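Local coordinates for nitrate transport protein (Xanthomonas axonopodis pv. citri, PDB 3KSX) that probably binds alkanesulfonates in the periplasm and hands them to an ABC-type importer, and is seen here with the sulfonate buffer MOPS bound, at residues Ile284-Gln288 / Arg303-Ala307; Asp99-Val103 / Val306-Trp311; His143-Arg148 / Leu293-Leu299; Asp81-Asp87 / Thr210-Ser216. All blocks are in the same frame, centred on the assembly; numbering follows the deposited sequence. Where two conformers were deposited one is given.

Three contacts gather round one lobe of a two-lobed binding protein. Contact 4 pairs two strands of its central sheet, contact 2 adds the chain's tail to the edge strand 100-106 of that sheet, and contact 1 ties the tail to helix 281-296; contacts 1 and 2 share Val306 and Ala307 and have centres about 9 Å apart. Gln287 of contact 1 links it to contacts 4 and 2, its NE2 lying 2.8 Å from Asp87 O and 3.1 Å from Tyr102 OH. Contact 3 carries the same helix across to helix 141-152, about 19 Å from contact 4 between centres. The bound MOPS accepts a hydrogen bond from Gly86 N, in contact 4.

Contact 1. Residues Ile284-Gln288 / Arg303-Ala307; sequences IKAQQ and RVLVA
Gln288 reaches from helix 281-296 to the extended tail that follows it and binds the tail's backbone through both ends of its amide. This is a helix packed against its own returning C-terminal chain, in a periplasmic binding protein. CG stands anti to the backbone N (chi1 -171°) and the chain then bends at chi2, which swings the amide across to the tail. There OE1 accepts from Val306 N at 2.8 Å in an almost perfectly straight bond, the donor tilted slightly from the carbonyl plane. NE2 gives a proton to Val304 O at 2.9 Å, and here the acceptor lies in the plane of the amide. Two backbone groups two residues apart are thus read by one side chain, which fixes which way round the amide sits. NE2 also bonds to Asp292, whose carboxylate forms a salt bridge with Arg303; the guanidinium of Arg303 has NE2 near its plane, at its edge.

Val306 supplies the apolar half. Its side chain heads for the helix, and its two methyls straddle CG of Gln287, with CG2 at 3.7 Å from that atom and CG1 at 3.8 Å. The Gln287 amide itself turns to Asp87 and Tyr102. Ile284, one turn earlier, lays its CG2 branch against Val306 CG1 at 4.1 Å and borders Ala307 as well. One water bridges the two segments, donating to Gln288 OE1 at 2.7 Å and accepting from Ala307 N at 3.1 Å.

Contact 2. Residues Asp99-Val103 / Val306-Trp311; sequences DLLYV and VAPAVW
Tyr102 and the tail residues Ala309 and Trp311 are joined by two backbone hydrogen bonds. Tyr102 N donates to Ala309 O at 2.8 Å, and Tyr102 O accepts from Trp311 N at 3.0 Å, both bonds close to straight, so both polar backbone groups of Tyr102 are satisfied by the tail. They make a single bridge between Tyr102 and Val310. Ala309 O also receives the CA-H of Leu101, CA to O being 3.2 Å, and lies at the edge of the tyrosine ring, in its plane. Just before the bridge the tail makes a short 3-10 turn, in which Ala309 N and Val310 N are taken up by Val306 O and Ala307 O. A water donates to Val103 O at 2.6 Å and, weakly, to Trp311 O. The phenol OH of Tyr102 is bound outside the contact, by Gln94 and Gln287.

Apolar groups fill in round these bonds. Trp311 has CG anti to its own N (chi1 169°), which brings the indole alongside Val103 and Leu101: its CE3 meets Val103 CB at 3.5 Å, while Leu101 CD1 rests near CB and CD1 of the tryptophan. Ala309 CB sits 3.8 Å from Tyr102 CD1.

The tail thus lies along the outer side of strand 100-106, whose other side is bonded to strand 212-217; helix 88-95 packs on Tyr102 and Ala309, and helix 218-223 on Leu101.

Contact 3. Residues His143-Arg148 / Leu293-Leu299; sequences HNLLLR and LFYAQRL
His143 and Phe294 form the aromatic part of this contact, a T-shaped pair with the phenylalanine edge directed at the imidazole face. The centroids are 5.6 Å apart and the planes stand at 75°, with Phe294 CE2 above the middle of the histidine ring. His143 ND1 is hydrogen-bonded to Gly139, which probably helps fix the ring's rotation.

The second kind is a polar group against a ring: Asn144 OD1 approaches the Phe294 edge, 3.4 Å from CE1, the amide and ring planes being 41° apart.

The rest is aliphatic. Leu147, its CG anti to the backbone N (chi1 178°), directs CD2 into the other segment, where it lies 3.7 Å from Phe294 CE1, 3.9 Å from Leu293 CG and 4.0 Å from Leu299 CD1. Leu293 and Leu147 meet tip to tip, and Leu293 CD2 touches CD of Arg148 at 3.7 Å, while the guanidinium turns off to Leu207 O.

Leu299 joins this cluster just past helix 281-296, which ends in a Schellman motif with Arg298 as C-prime (Leu299 N bonded to Phe294 O). Helix 141-152 packs on strands 133-136 and 113-118, and Phe294 also on helix 88-95, bridging the two lobes of the binding protein.

Contact 4. Residues Asp81-Asp87 / Thr210-Ser216; sequences DLGGAGD and TGGFFLS
Thr210 faces Asp87 across two waters: one donates to Asp87 OD2 and accepts from Thr210 OG1, the other donates to the same OD2 and accepts from Thr210 N, so one carboxylate oxygen serves two water links. Asp87 CG sits between its own N and carbonyl carbon (chi1 60°), which puts OD2 on the side of Thr210. Gly211 brings its O to 3.2 Å from Asp87 CB. Gly212 begins the strand, its CA packed close against Ala85 O.

Phe213 makes the first pair of straight bonds with Ala85: Phe213 N to Ala85 O at 2.7 Å and Ala85 N to Phe213 O at 2.9 Å. The edge of its ring meets Asp87 CA, and Tyr102 packs with it edge-to-face.

Strands 82-86 and 212-217 run antiparallel within the mixed five-stranded sheet of one lobe, the fold of a type II periplasmic binding protein, and Gly86 N, just before Asp87, hydrogen-bonds the bound MOPS.

Phe214 lays its ring over Gly84, CA standing 4.0 Å from the ring centroid and 12° off the normal, a CH-pi contact. Leu215 forms the second hydrogen-bonded pair, its N reaching Gly83 O at 2.9 Å and its O receiving Gly83 N at 3.0 Å; its CD2 touches Ala85 CB at 4.1 Å. Ser216 brings its CB to 3.9 Å from Leu82 CD1.

Contact 1. Residues Ile284-Gln288 / Arg303-Ala307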
loop_
_atom_site.group_PDB
_atom_site.type_symbol
_atom_site.label_atom_id
_atom_site.label_comp_id
_atom_site.label_asym_id
_atom_site.label_seq_id
_atom_site.Cartn_x
_atom_site.Cartn_y
_atom_site.Cartn_z
ATOM N N ILE A 284 0.614 12.897 -10.438
ATOM C CA ILE A 284 -0.169 12.329 -11.563
ATOM C C ILE A 284 0.756 11.865 -12.692
ATOM O O ILE A 284 0.673 10.727 -13.201
ATOM C CB ILE A 284 -1.235 13.312 -12.029
ATOM C CG1 ILE A 284 -2.249 13.573 -10.892
ATOM C CG2 ILE A 284 -1.980 12.666 -13.275
ATOM C CD1 ILE A 284 -2.955 14.911 -11.086
ATOM N N LYS A 285 1.647 12.722 -13.105
ATOM C CA LYS A 285 2.685 12.362 -14.099
ATOM C C LYS A 285 3.479 11.125 -13.674
ATOM O O LYS A 285 3.745 10.245 -14.541
ATOM C CB LYS A 285 3.613 13.605 -14.358
ATOM C CG LYS A 285 2.860 14.727 -15.154
ATOM C CD LYS A 285 3.659 16.008 -15.395
ATOM C CE LYS A 285 4.810 15.837 -16.326
ATOM N NZ LYS A 285 4.364 15.802 -17.745
ATOM N N ALA A 286 3.889 11.066 -12.391
ATOM C CA ALA A 286 4.678 9.908 -11.868
ATOM C C ALA A 286 3.870 8.611 -12.025
ATOM O O ALA A 286 4.360 7.603 -12.557
ATOM C CB ALA A 286 5.121 10.178 -10.367
ATOM N N GLN A 287 2.576 8.723 -11.698
ATOM C CA GLN A 287 1.647 7.642 -11.778
ATOM C C GLN A 287 1.461 7.245 -13.234
ATOM O O GLN A 287 1.541 6.080 -13.557
ATOM C CB GLN A 287 0.309 8.028 -11.106
ATOM C CG GLN A 287 -0.759 6.848 -11.057
ATOM C CD GLN A 287 -0.329 5.688 -10.169
ATOM O OE1 GLN A 287 0.754 5.714 -9.543
ATOM N NE2 GLN A 287 -1.214 4.700 -10.017
ATOM N N GLN A 288 1.282 8.199 -14.161
ATOM C CA GLN A 288 1.242 7.776 -15.578
ATOM C C GLN A 288 2.553 7.119 -16.087
ATOM O O GLN A 288 2.555 6.167 -16.904
ATOM C CB GLN A 288 0.995 9.046 -16.421
ATOM C CG GLN A 288 0.694 8.749 -17.924
ATOM C CD GLN A 288 -0.435 7.791 -18.122
ATOM O OE1 GLN A 288 -1.584 8.100 -17.762
ATOM N NE2 GLN A 288 -0.150 6.614 -18.716
ATOM N N ARG A 303 -2.328 -0.011 -22.268
ATOM C CA ARG A 303 -1.766 1.228 -21.657
ATOM C C ARG A 303 -2.949 1.820 -20.817
ATOM O O ARG A 303 -4.150 1.708 -21.236
ATOM C CB ARG A 303 -1.158 2.232 -22.676
ATOM C CG ARG A 303 -0.178 3.278 -21.981
ATOM C CD ARG A 303 -0.473 4.718 -22.340
ATOM N NE ARG A 303 0.496 5.295 -23.294
ATOM C CZ ARG A 303 1.094 6.490 -23.140
ATOM N NH1 ARG A 303 0.813 7.245 -22.063
ATOM N NH2 ARG A 303 1.961 6.942 -24.078
ATOM N N VAL A 304 -2.650 2.332 -19.618
ATOM C CA VAL A 304 -3.669 2.867 -18.722
ATOM C C VAL A 304 -3.500 4.366 -18.782
ATOM O O VAL A 304 -2.379 4.834 -18.739
ATOM C CB VAL A 304 -3.472 2.393 -17.261
ATOM C CG1 VAL A 304 -4.270 3.298 -16.283
ATOM C CG2 VAL A 304 -3.885 0.913 -17.140
ATOM N N LEU A 305 -4.598 5.094 -18.848
ATOM C CA LEU A 305 -4.588 6.585 -18.768
ATOM C C LEU A 305 -5.029 7.029 -17.407
ATOM O O LEU A 305 -6.202 6.863 -16.990
ATOM C CB LEU A 305 -5.455 7.200 -19.867
ATOM C CG LEU A 305 -4.805 6.843 -21.206
ATOM C CD1 LEU A 305 -5.888 6.950 -22.314
ATOM C CD2 LEU A 305 -3.595 7.729 -21.445
ATOM N N VAL A 306 -4.082 7.603 -16.695
ATOM C CA VAL A 306 -4.363 7.981 -15.297
ATOM C C VAL A 306 -5.195 9.277 -15.153
ATOM O O VAL A 306 -6.120 9.348 -14.297
ATOM C CB VAL A 306 -2.996 8.153 -14.533
ATOM C CG1 VAL A 306 -3.279 8.798 -13.163
ATOM C CG2 VAL A 306 -2.230 6.792 -14.436
ATOM N N ALA A 307 -4.826 10.327 -15.915
ATOM C CA ALA A 307 -5.394 11.648 -15.716
ATOM C C ALA A 307 -6.938 11.653 -15.744
ATOM O O ALA A 307 -7.581 12.350 -14.957
ATOM C CB ALA A 307 -4.788 12.684 -16.763
HETATM O O HOH W 1 -2.959 10.345 -18.385
#

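Contact 2. Residues Asp99-Val103 / Val306-Trp311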
loop_
_atom_site.group_PDB
_atom_site.type_symbol
_atom_site.label_atom_id
_atom_site.label_comp_id
_atom_site.label_asym_id
_atom_site.label_seq_id
_atom_site.Cartn_x
_atom_site.Cartn_y
_atom_site.Cartn_z
ATOM N N ASP A 99 -13.790 1.602 -12.973
ATOM C CA ASP A 99 -14.108 3.012 -13.166
ATOM C C ASP A 99 -13.923 3.784 -11.875
ATOM O O ASP A 99 -14.868 4.400 -11.326
ATOM C CB ASP A 99 -15.572 3.158 -13.608
ATOM C CG ASP A 99 -15.870 4.531 -14.225
ATOM O OD1 ASP A 99 -14.916 5.229 -14.613
ATOM O OD2 ASP A 99 -17.072 4.914 -14.312
ATOM N N LEU A 100 -12.716 3.727 -11.368
ATOM C CA LEU A 100 -12.408 4.328 -10.092
ATOM C C LEU A 100 -11.948 5.755 -10.257
ATOM O O LEU A 100 -11.568 6.159 -11.359
ATOM C CB LEU A 100 -11.303 3.459 -9.447
ATOM C CG LEU A 100 -10.030 3.223 -10.268
ATOM C CD1 LEU A 100 -9.083 4.412 -9.997
ATOM C CD2 LEU A 100 -9.357 1.988 -9.632
ATOM N N LEU A 101 -11.923 6.514 -9.146
ATOM C CA LEU A 101 -11.281 7.779 -9.126
ATOM C C LEU A 101 -10.121 7.745 -8.110
ATOM O O LEU A 101 -10.238 7.058 -7.110
ATOM C CB LEU A 101 -12.318 8.847 -8.674
ATOM C CG LEU A 101 -13.383 9.232 -9.680
ATOM C CD1 LEU A 101 -14.359 10.203 -8.938
ATOM C CD2 LEU A 101 -12.799 9.884 -10.959
ATOM N N TYR A 102 -9.057 8.515 -8.366
ATOM C CA TYR A 102 -8.005 8.799 -7.366
ATOM C C TYR A 102 -8.487 10.046 -6.675
ATOM O O TYR A 102 -8.644 11.043 -7.347
ATOM C CB TYR A 102 -6.705 9.134 -8.100
ATOM C CG TYR A 102 -6.073 7.989 -8.851
ATOM C CD1 TYR A 102 -6.548 7.609 -10.124
ATOM C CD2 TYR A 102 -4.985 7.323 -8.318
ATOM C CE1 TYR A 102 -5.898 6.547 -10.886
ATOM C CE2 TYR A 102 -4.338 6.299 -9.026
ATOM C CZ TYR A 102 -4.813 5.883 -10.275
ATOM O OH TYR A 102 -4.143 4.864 -10.990
ATOM N N VAL A 103 -8.647 10.049 -5.342
ATOM C CA VAL A 103 -9.261 11.188 -4.675
ATOM C C VAL A 103 -8.261 11.743 -3.611
ATOM O O VAL A 103 -8.471 12.788 -2.972
ATOM C CB VAL A 103 -10.657 10.787 -4.030
ATOM C CG1 VAL A 103 -11.623 10.251 -5.145
ATOM C CG2 VAL A 103 -10.425 9.672 -2.879
ATOM N N VAL A 306 -4.082 7.603 -16.695
ATOM C CA VAL A 306 -4.363 7.981 -15.297
ATOM C C VAL A 306 -5.195 9.277 -15.153
ATOM O O VAL A 306 -6.120 9.348 -14.297
ATOM C CB VAL A 306 -2.996 8.153 -14.533
ATOM C CG1 VAL A 306 -3.279 8.798 -13.163
ATOM C CG2 VAL A 306 -2.230 6.792 -14.436
ATOM N N ALA A 307 -4.826 10.327 -15.915
ATOM C CA ALA A 307 -5.394 11.648 -15.716
ATOM C C ALA A 307 -6.938 11.653 -15.744
ATOM O O ALA A 307 -7.581 12.350 -14.957
ATOM C CB ALA A 307 -4.788 12.684 -16.763
ATOM N N PRO A 308 -7.578 10.870 -16.660
ATOM C CA PRO A 308 -9.060 11.060 -16.555
ATOM C C PRO A 308 -9.738 10.454 -15.322
ATOM O O PRO A 308 -10.940 10.667 -15.130
ATOM C CB PRO A 308 -9.609 10.360 -17.776
ATOM C CG PRO A 308 -8.405 10.080 -18.703
ATOM C CD PRO A 308 -7.157 10.168 -17.902
ATOM N N ALA A 309 -8.991 9.651 -14.555
ATOM C CA ALA A 309 -9.445 9.068 -13.304
ATOM C C ALA A 309 -9.108 9.953 -12.105
ATOM O O ALA A 309 -9.384 9.559 -10.993
ATOM C CB ALA A 309 -8.879 7.653 -13.142
ATOM N N VAL A 310 -8.465 11.118 -12.296
ATOM C CA VAL A 310 -8.074 11.965 -11.136
ATOM C C VAL A 310 -9.244 12.876 -10.730
ATOM O O VAL A 310 -9.875 13.534 -11.608
ATOM C CB VAL A 310 -6.834 12.826 -11.439
ATOM C CG1 VAL A 310 -6.584 13.789 -10.249
ATOM C CG2 VAL A 310 -5.647 11.937 -11.716
ATOM N N TRP A 311 -9.578 12.897 -9.452
ATOM C CA TRP A 311 -10.598 13.786 -8.954
ATOM C C TRP A 311 -10.053 14.728 -7.834
ATOM O O TRP A 311 -9.195 14.377 -7.035
ATOM C CB TRP A 311 -11.740 12.957 -8.474
ATOM C CG TRP A 311 -12.845 13.623 -7.665
ATOM C CD1 TRP A 311 -14.088 13.938 -8.104
ATOM C CD2 TRP A 311 -12.801 13.968 -6.263
ATOM N NE1 TRP A 311 -14.849 14.436 -7.046
ATOM C CE2 TRP A 311 -14.076 14.464 -5.913
ATOM C CE3 TRP A 311 -11.821 13.869 -5.266
ATOM C CZ2 TRP A 311 -14.385 14.911 -4.611
ATOM C CZ3 TRP A 311 -12.135 14.314 -3.949
ATOM C CH2 TRP A 311 -13.410 14.806 -3.652
HETATM O O HOH W 2 -8.302 15.280 -3.827
#

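Contact 3. Residues His143-Arg148 / Leu293-Leu299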
loop_
_atom_site.group_PDB
_atom_site.type_symbol
_atom_site.label_atom_id
_atom_site.label_comp_id
_atom_site.label_asym_id
_atom_site.label_seq_id
_atom_site.Cartn_x
_atom_site.Cartn_y
_atom_site.Cartn_z
ATOM N N HIS A 143 5.404 -5.263 -6.258
ATOM C CA HIS A 143 5.616 -5.645 -7.675
ATOM C C HIS A 143 6.413 -4.546 -8.375
ATOM O O HIS A 143 7.398 -4.843 -9.018
ATOM C CB HIS A 143 4.256 -5.794 -8.347
ATOM C CG HIS A 143 4.247 -6.628 -9.575
ATOM N ND1 HIS A 143 3.078 -7.130 -10.097
ATOM C CD2 HIS A 143 5.233 -6.995 -10.427
ATOM C CE1 HIS A 143 3.343 -7.791 -11.226
ATOM N NE2 HIS A 143 4.641 -7.708 -11.450
ATOM N N ASN A 144 6.017 -3.285 -8.183
ATOM C CA ASN A 144 6.807 -2.156 -8.737
ATOM C C ASN A 144 8.226 -2.003 -8.081
ATOM O O ASN A 144 9.251 -1.747 -8.778
ATOM C CB ASN A 144 6.028 -0.821 -8.636
ATOM C CG ASN A 144 6.845 0.347 -9.154
ATOM O OD1 ASN A 144 7.192 0.374 -10.343
ATOM N ND2 ASN A 144 7.148 1.320 -8.284
ATOM N N LEU A 145 8.320 -2.148 -6.742
ATOM C CA LEU A 145 9.645 -2.155 -6.080
ATOM C C LEU A 145 10.577 -3.206 -6.716
ATOM O O LEU A 145 11.743 -2.894 -7.066
ATOM C CB LEU A 145 9.529 -2.474 -4.593
ATOM C CG LEU A 145 10.898 -2.678 -3.913
ATOM C CD1 LEU A 145 11.350 -1.255 -3.608
ATOM C CD2 LEU A 145 10.785 -3.486 -2.635
ATOM N N LEU A 146 10.066 -4.438 -6.888
ATOM C CA LEU A 146 10.857 -5.492 -7.486
ATOM C C LEU A 146 11.297 -5.177 -8.911
ATOM O O LEU A 146 12.464 -5.321 -9.246
ATOM C CB LEU A 146 10.100 -6.826 -7.393
ATOM C CG LEU A 146 10.784 -8.130 -7.677
ATOM C CD1 LEU A 146 12.080 -8.300 -6.900
ATOM C CD2 LEU A 146 9.766 -9.259 -7.360
ATOM N N LEU A 147 10.360 -4.883 -9.818
ATOM C CA LEU A 147 10.707 -4.336 -11.107
ATOM C C LEU A 147 11.818 -3.299 -11.146
ATOM O O LEU A 147 12.795 -3.460 -11.921
ATOM C CB LEU A 147 9.423 -3.804 -11.787
ATOM C CG LEU A 147 9.604 -3.142 -13.130
ATOM C CD1 LEU A 147 10.083 -4.191 -14.126
ATOM C CD2 LEU A 147 8.280 -2.532 -13.605
ATOM N N ARG A 148 11.720 -2.260 -10.319
ATOM C CA ARG A 148 12.621 -1.144 -10.400
ATOM C C ARG A 148 13.997 -1.530 -9.810
ATOM O O ARG A 148 15.034 -1.117 -10.339
ATOM C CB ARG A 148 12.097 0.052 -9.576
ATOM C CG ARG A 148 10.737 0.749 -10.042
ATOM C CD ARG A 148 10.796 1.606 -11.296
ATOM N NE ARG A 148 12.027 2.400 -11.280
ATOM C CZ ARG A 148 12.215 3.511 -10.556
ATOM N NH1 ARG A 148 11.228 3.988 -9.784
ATOM N NH2 ARG A 148 13.405 4.088 -10.569
ATOM N N LEU A 293 5.523 2.332 -17.939
ATOM C CA LEU A 293 6.546 1.315 -17.633
ATOM C C LEU A 293 5.967 -0.086 -17.574
ATOM O O LEU A 293 6.543 -0.994 -18.150
ATOM C CB LEU A 293 7.283 1.644 -16.316
ATOM C CG LEU A 293 8.356 0.692 -15.761
ATOM C CD1 LEU A 293 9.444 0.508 -16.772
ATOM C CD2 LEU A 293 8.915 1.298 -14.467
ATOM N N PHE A 294 4.830 -0.269 -16.881
ATOM C CA PHE A 294 4.257 -1.590 -16.685
ATOM C C PHE A 294 3.760 -2.109 -18.008
ATOM O O PHE A 294 3.915 -3.289 -18.345
ATOM C CB PHE A 294 3.125 -1.557 -15.624
ATOM C CG PHE A 294 3.645 -1.869 -14.249
ATOM C CD1 PHE A 294 4.502 -0.973 -13.614
ATOM C CD2 PHE A 294 3.284 -3.077 -13.603
ATOM C CE1 PHE A 294 5.051 -1.269 -12.425
ATOM C CE2 PHE A 294 3.835 -3.385 -12.351
ATOM C CZ PHE A 294 4.734 -2.483 -11.757
ATOM N N TYR A 295 3.233 -1.209 -18.793
ATOM C CA TYR A 295 2.789 -1.598 -20.154
ATOM C C TYR A 295 3.990 -2.016 -21.068
ATOM O O TYR A 295 3.920 -3.051 -21.778
ATOM C CB TYR A 295 1.988 -0.463 -20.765
ATOM C CG TYR A 295 1.457 -0.850 -22.137
ATOM C CD1 TYR A 295 0.566 -1.912 -22.281
ATOM C CD2 TYR A 295 1.884 -0.176 -23.276
ATOM C CE1 TYR A 295 0.097 -2.292 -23.534
ATOM C CE2 TYR A 295 1.421 -0.546 -24.552
ATOM C CZ TYR A 295 0.523 -1.611 -24.661
ATOM O OH TYR A 295 0.039 -1.967 -25.897
ATOM N N ALA A 296 5.024 -1.184 -21.089
ATOM C CA ALA A 296 6.281 -1.355 -21.853
ATOM C C ALA A 296 6.880 -2.713 -21.539
ATOM O O ALA A 296 7.384 -3.378 -22.440
ATOM C CB ALA A 296 7.281 -0.281 -21.457
ATOM N N GLN A 297 6.860 -3.073 -20.255
ATOM C CA GLN A 297 7.372 -4.361 -19.734
ATOM C C GLN A 297 6.396 -5.524 -19.845
ATOM O O GLN A 297 6.658 -6.614 -19.321
ATOM C CB GLN A 297 7.807 -4.187 -18.272
ATOM C CG GLN A 297 9.023 -3.290 -18.099
ATOM C CD GLN A 297 10.256 -3.775 -18.841
ATOM O OE1 GLN A 297 11.036 -2.974 -19.366
ATOM N NE2 GLN A 297 10.442 -5.083 -18.875
ATOM N N ARG A 298 5.284 -5.309 -20.547
ATOM C CA ARG A 298 4.290 -6.354 -20.751
ATOM C C ARG A 298 3.718 -6.930 -19.439
ATOM O O ARG A 298 3.371 -8.122 -19.343
ATOM C CB ARG A 298 4.896 -7.463 -21.585
ATOM C CG ARG A 298 5.548 -7.027 -22.888
ATOM C CD ARG A 298 5.909 -8.294 -23.716
ATOM N NE ARG A 298 7.056 -9.101 -23.210
ATOM C CZ ARG A 298 7.002 -10.181 -22.395
ATOM N NH1 ARG A 298 5.839 -10.642 -21.904
ATOM N NH2 ARG A 298 8.144 -10.809 -22.054
ATOM N N LEU A 299 3.603 -6.083 -18.426
ATOM C CA LEU A 299 3.017 -6.502 -17.157
ATOM C C LEU A 299 1.546 -6.089 -17.015
ATOM O O LEU A 299 0.864 -6.513 -16.074
ATOM C CB LEU A 299 3.846 -5.940 -16.006
ATOM C CG LEU A 299 5.337 -6.236 -16.046
ATOM C CD1 LEU A 299 6.057 -5.560 -14.943
ATOM C CD2 LEU A 299 5.587 -7.732 -15.961
#

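Contact 4. Residues Asp81-Asp87 / Thr210-Ser216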
loop_
_atom_site.group_PDB
_atom_site.type_symbol
_atom_site.label_atom_id
_atom_site.label_comp_id
_atom_site.label_asym_id
_atom_site.label_seq_id
_atom_site.Cartn_x
_atom_site.Cartn_y
_atom_site.Cartn_z
ATOM N N ASP A 81 -16.666 1.632 -0.976
ATOM C CA ASP A 81 -16.806 2.771 -1.856
ATOM C C ASP A 81 -15.587 3.691 -1.803
ATOM O O ASP A 81 -15.464 4.612 -2.601
ATOM C CB ASP A 81 -18.053 3.518 -1.446
ATOM C CG ASP A 81 -19.274 2.783 -1.832
ATOM O OD1 ASP A 81 -19.200 2.003 -2.777
ATOM O OD2 ASP A 81 -20.305 2.979 -1.236
ATOM N N LEU A 82 -14.702 3.444 -0.820
ATOM C CA LEU A 82 -13.501 4.219 -0.598
ATOM C C LEU A 82 -12.447 3.316 0.026
ATOM O O LEU A 82 -12.791 2.463 0.876
ATOM C CB LEU A 82 -13.798 5.400 0.355
ATOM C CG LEU A 82 -12.742 6.476 0.634
ATOM C CD1 LEU A 82 -12.267 7.211 -0.625
ATOM C CD2 LEU A 82 -13.374 7.512 1.544
ATOM N N GLY A 83 -11.176 3.459 -0.355
ATOM C CA GLY A 83 -10.149 2.623 0.312
ATOM C C GLY A 83 -8.741 3.075 -0.031
ATOM O O GLY A 83 -8.551 3.790 -1.026
ATOM N N GLY A 84 -7.769 2.699 0.818
ATOM C CA GLY A 84 -6.374 3.085 0.601
ATOM C C GLY A 84 -5.540 1.979 0.032
ATOM O O GLY A 84 -5.587 0.819 0.518
ATOM N N ALA A 85 -4.690 2.312 -0.909
ATOM C CA ALA A 85 -3.822 1.268 -1.477
ATOM C C ALA A 85 -2.553 1.907 -1.977
ATOM O O ALA A 85 -2.471 3.155 -2.068
ATOM C CB ALA A 85 -4.525 0.630 -2.622
ATOM N N GLY A 86 -1.611 1.048 -2.378
ATOM C CA GLY A 86 -0.340 1.412 -3.083
ATOM C C GLY A 86 -0.560 2.082 -4.447
ATOM O O GLY A 86 -1.661 2.234 -4.911
ATOM N N ASP A 87 0.518 2.412 -5.138
ATOM C CA ASP A 87 0.392 3.110 -6.397
ATOM C C ASP A 87 -0.010 2.111 -7.522
ATOM O O ASP A 87 -0.751 2.424 -8.476
ATOM C CB ASP A 87 1.694 3.806 -6.728
ATOM C CG ASP A 87 2.890 2.910 -6.865
ATOM O OD1 ASP A 87 3.069 1.856 -6.201
ATOM O OD2 ASP A 87 3.816 3.329 -7.641
ATOM N N THR A 210 6.276 6.660 -6.023
ATOM C CA THR A 210 5.184 7.594 -6.016
ATOM C C THR A 210 4.489 7.771 -4.698
ATOM O O THR A 210 4.104 8.898 -4.304
ATOM C CB THR A 210 4.147 7.216 -7.104
ATOM O OG1 THR A 210 4.794 7.162 -8.377
ATOM C CG2 THR A 210 2.987 8.271 -7.183
ATOM N N GLY A 211 4.283 6.655 -4.021
ATOM C CA GLY A 211 3.540 6.594 -2.758
ATOM C C GLY A 211 2.271 5.777 -3.017
ATOM O O GLY A 211 2.285 4.719 -3.699
ATOM N N GLY A 212 1.181 6.223 -2.437
ATOM C CA GLY A 212 -0.043 5.412 -2.563
ATOM C C GLY A 212 -1.227 6.371 -2.755
ATOM O O GLY A 212 -1.046 7.606 -2.844
ATOM N N PHE A 213 -2.446 5.812 -2.719
ATOM C CA PHE A 213 -3.610 6.608 -3.086
ATOM C C PHE A 213 -4.815 6.242 -2.242
ATOM O O PHE A 213 -4.861 5.098 -1.747
ATOM C CB PHE A 213 -3.891 6.437 -4.602
ATOM C CG PHE A 213 -2.806 6.984 -5.477
ATOM C CD1 PHE A 213 -2.638 8.365 -5.577
ATOM C CD2 PHE A 213 -1.904 6.167 -6.115
ATOM C CE1 PHE A 213 -1.650 8.891 -6.360
ATOM C CE2 PHE A 213 -0.875 6.695 -6.894
ATOM C CZ PHE A 213 -0.746 8.090 -6.986
ATOM N N PHE A 214 -5.731 7.198 -2.033
ATOM C CA PHE A 214 -7.118 6.878 -1.713
ATOM C C PHE A 214 -7.945 6.803 -3.015
ATOM O O PHE A 214 -7.817 7.696 -3.850
ATOM C CB PHE A 214 -7.646 7.853 -0.677
ATOM C CG PHE A 214 -7.379 7.373 0.689
ATOM C CD1 PHE A 214 -6.094 7.545 1.262
ATOM C CD2 PHE A 214 -8.333 6.598 1.363
ATOM C CE1 PHE A 214 -5.797 6.995 2.577
ATOM C CE2 PHE A 214 -8.078 6.083 2.615
ATOM C CZ PHE A 214 -6.805 6.255 3.224
ATOM N N LEU A 215 -8.641 5.678 -3.230
ATOM C CA LEU A 215 -9.473 5.359 -4.403
ATOM C C LEU A 215 -10.957 5.435 -3.984
ATOM O O LEU A 215 -11.350 5.090 -2.873
ATOM C CB LEU A 215 -9.156 3.978 -5.039
ATOM C CG LEU A 215 -7.750 3.801 -5.689
ATOM C CD1 LEU A 215 -7.260 5.123 -6.399
ATOM C CD2 LEU A 215 -6.702 3.431 -4.609
ATOM N N SER A 216 -11.790 5.864 -4.900
ATOM C CA SER A 216 -13.217 5.901 -4.586
ATOM C C SER A 216 -13.967 5.388 -5.792
ATOM O O SER A 216 -13.446 5.386 -6.967
ATOM C CB SER A 216 -13.631 7.351 -4.315
ATOM O OG SER A 216 -15.018 7.474 -3.982
HETATM O O HOH W 3 3.463 5.146 -9.490
HETATM O O HOH W 4 6.206 4.002 -7.403
HETATM O O HOH W 5 5.160 3.571 -4.024
HETATM O O HOH W 6 2.527 2.338 -2.966
#